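Local coordinates for protein S100-A5 (Homo sapiens, PDB 6WN7), which binds calcium, zinc and copper as a homodimeric S100 protein, with calcium and copper competing for the same sites, at residues V16-K21 with K73-F78. The protein carries 2 engineered substitutions. Numbering follows the deposited sequence.
With CA (calcium ion), chain L.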
loop_
_atom_site.group_PDB
_atom_site.type_symbol
_atom_site.label_atom_id
_atom_site.label_comp_id
_atom_site.label_asym_id
_atom_site.label_seq_id
_atom_site.Cartn_x
_atom_site.Cartn_y
_atom_site.Cartn_z
ATOM N N VAL B 16 1.548 -1.997 -8.142
ATOM C CA VAL B 16 1.019 -1.526 -9.416
ATOM C C VAL B 16 0.850 -2.674 -10.402
ATOM O O VAL B 16 -0.214 -2.863 -10.985
ATOM C CB VAL B 16 1.943 -0.420 -9.984
ATOM C CG1 VAL B 16 1.469 0.058 -11.363
ATOM C CG2 VAL B 16 2.074 0.744 -8.976
ATOM N N THR B 17 1.910 -3.435 -10.641
ATOM C CA THR B 17 1.828 -4.488 -11.636
ATOM C C THR B 17 0.852 -5.577 -11.224
ATOM O O THR B 17 0.218 -6.182 -12.090
ATOM C CB THR B 17 3.211 -5.062 -11.911
ATOM O OG1 THR B 17 3.701 -5.752 -10.759
ATOM C CG2 THR B 17 4.176 -3.956 -12.234
ATOM N N THR B 18 0.694 -5.844 -9.925
ATOM C CA THR B 18 -0.305 -6.832 -9.524
ATOM C C THR B 18 -1.704 -6.372 -9.916
ATOM O O THR B 18 -2.454 -7.122 -10.534
ATOM C CB THR B 18 -0.226 -7.137 -8.027
ATOM O OG1 THR B 18 1.018 -7.783 -7.707
ATOM C CG2 THR B 18 -1.388 -8.055 -7.621
ATOM N N PHE B 19 -2.069 -5.136 -9.563
ATOM C CA PHE B 19 -3.357 -4.576 -9.972
ATOM C C PHE B 19 -3.575 -4.796 -11.454
ATOM O O PHE B 19 -4.598 -5.333 -11.868
ATOM C CB PHE B 19 -3.375 -3.083 -9.637
ATOM C CG PHE B 19 -4.622 -2.378 -10.045
ATOM C CD1 PHE B 19 -5.761 -2.435 -9.270
ATOM C CD2 PHE B 19 -4.662 -1.647 -11.204
ATOM C CE1 PHE B 19 -6.915 -1.768 -9.654
ATOM C CE2 PHE B 19 -5.817 -0.995 -11.585
ATOM C CZ PHE B 19 -6.937 -1.051 -10.806
ATOM N N HIS B 20 -2.583 -4.422 -12.264
ATOM C CA HIS B 20 -2.718 -4.435 -13.718
ATOM C C HIS B 20 -2.752 -5.845 -14.282
ATOM O O HIS B 20 -3.430 -6.081 -15.282
ATOM C CB HIS B 20 -1.609 -3.587 -14.326
ATOM C CG HIS B 20 -1.893 -2.117 -14.250
ATOM N ND1 HIS B 20 -2.651 -1.451 -15.189
ATOM C CD2 HIS B 20 -1.557 -1.193 -13.323
ATOM C CE1 HIS B 20 -2.767 -0.185 -14.842
ATOM N NE2 HIS B 20 -2.095 0.002 -13.725
ATOM N N LYS B 21 -2.059 -6.799 -13.658
ATOM C CA LYS B 21 -2.196 -8.194 -14.065
ATOM C C LYS B 21 -3.665 -8.597 -14.168
ATOM O O LYS B 21 -4.048 -9.335 -15.078
ATOM C CB LYS B 21 -1.446 -9.109 -13.087
ATOM C CG LYS B 21 -1.546 -10.602 -13.404
ATOM C CD LYS B 21 -1.016 -11.513 -12.288
ATOM C CE LYS B 21 0.365 -11.102 -11.803
ATOM N NZ LYS B 21 1.081 -12.234 -11.126
ATOM N N LYS B 73 -7.299 3.870 -7.106
ATOM C CA LYS B 73 -7.462 4.602 -5.853
ATOM C C LYS B 73 -8.340 3.841 -4.872
ATOM O O LYS B 73 -8.023 3.740 -3.685
ATOM C CB LYS B 73 -8.070 5.962 -6.129
ATOM C CG LYS B 73 -8.516 6.686 -4.896
ATOM C CD LYS B 73 -8.770 8.138 -5.201
ATOM C CE LYS B 73 -9.412 8.808 -4.022
ATOM N NZ LYS B 73 -9.953 10.154 -4.362
ATOM N N GLU B 74 -9.466 3.315 -5.348
ATOM C CA GLU B 74 -10.307 2.450 -4.524
ATOM C C GLU B 74 -9.565 1.195 -4.086
ATOM O O GLU B 74 -9.689 0.763 -2.934
ATOM C CB GLU B 74 -11.535 2.051 -5.340
ATOM C CG GLU B 74 -12.423 3.236 -5.681
ATOM C CD GLU B 74 -13.492 2.957 -6.733
ATOM O OE1 GLU B 74 -13.284 2.118 -7.623
ATOM O OE2 GLU B 74 -14.557 3.611 -6.665
ATOM N N TYR B 75 -8.796 0.582 -4.996
ATOM C CA TYR B 75 -8.005 -0.609 -4.669
ATOM C C TYR B 75 -6.924 -0.301 -3.649
ATOM O O TYR B 75 -6.511 -1.180 -2.894
ATOM C CB TYR B 75 -7.397 -1.180 -5.961
ATOM C CG TYR B 75 -6.121 -2.012 -5.865
ATOM C CD1 TYR B 75 -6.173 -3.404 -5.824
ATOM C CD2 TYR B 75 -4.867 -1.414 -5.884
ATOM C CE1 TYR B 75 -5.011 -4.178 -5.762
ATOM C CE2 TYR B 75 -3.697 -2.175 -5.825
ATOM C CZ TYR B 75 -3.767 -3.565 -5.772
ATOM O OH TYR B 75 -2.602 -4.342 -5.731
ATOM N N SER B 76 -6.447 0.932 -3.613
ATOM C CA SER B 76 -5.436 1.287 -2.638
ATOM C C SER B 76 -5.956 1.234 -1.212
ATOM O O SER B 76 -5.154 1.109 -0.279
ATOM C CB SER B 76 -4.974 2.685 -2.983
ATOM O OG SER B 76 -4.482 2.704 -4.301
ATOM N N VAL B 77 -7.275 1.343 -1.028
ATOM C CA VAL B 77 -7.865 1.231 0.299
ATOM C C VAL B 77 -7.794 -0.207 0.790
ATOM O O VAL B 77 -7.640 -0.457 1.989
ATOM C CB VAL B 77 -9.312 1.741 0.282
ATOM C CG1 VAL B 77 -9.963 1.505 1.619
ATOM C CG2 VAL B 77 -9.356 3.198 -0.064
ATOM N N PHE B 78 -7.910 -1.167 -0.125
ATOM C CA PHE B 78 -7.780 -2.576 0.235
ATOM C C PHE B 78 -6.349 -2.894 0.649
ATOM O O PHE B 78 -6.117 -3.526 1.682
ATOM C CB PHE B 78 -8.259 -3.432 -0.948
ATOM C CG PHE B 78 -8.278 -4.914 -0.682
ATOM C CD1 PHE B 78 -8.875 -5.438 0.440
ATOM C CD2 PHE B 78 -7.691 -5.788 -1.571
ATOM C CE1 PHE B 78 -8.872 -6.782 0.654
ATOM C CE2 PHE B 78 -7.706 -7.146 -1.340
ATOM C CZ PHE B 78 -8.297 -7.633 -0.244
HETATM CA CA CA L . -15.393 2.491 -8.828
HETATM O O HOH W 1 -14.187 3.507 -10.505
#
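Phe19 and Tyr75 make nearly the whole contact between helix 7-23 and helix 72-93; their CA atoms, the nearest pair across 16-21 and 73-78, are 8.1 Å apart. The side chains lie antiparallel alongside each other, each running toward the partner's helix. In both, CG is anti to the backbone N (chi1 178° for Phe19), which swings the rings into the gap between the helices. In the conformer described, one of two modelled for Tyr75, Phe19 turns an edge to one face of the tyrosine: the ring centroids are 4.8 Å apart and the planes meet at 58°, an inclined edge-to-face pair. The leading atom is CD1 of Phe19, 3.5 Å from CG of Tyr75 and displaced toward the rim of that ring. Farther out along the tyrosine, CB of Phe19 makes a CH-pi contact over the ring, 4.1 Å from its centroid and 21° off the normal. Tyr75 OH ends 4.3 Å from Thr18 CB, a mere van der Waals approach; the threonine hydroxyl bonds instead to Thr14 O, within its own helix. Phe72 meets both rings, and Leu32 touches both, extending the cluster. An alanine in place of Phe19 would probably leave the tyrosine face without its aromatic partner and open a gap between the helices. The adjacent Glu74 grips calcium through OE1 (2.5 Å) and OE2 (2.6 Å), completing the second EF-hand site with Asp63, Asn65, Asp67, Glu69 and a water. No hydrogen bond crosses the segments, consistent with apolar and aromatic contacts joining the entering helix of EF-hand 1 to the exiting helix of EF-hand 2.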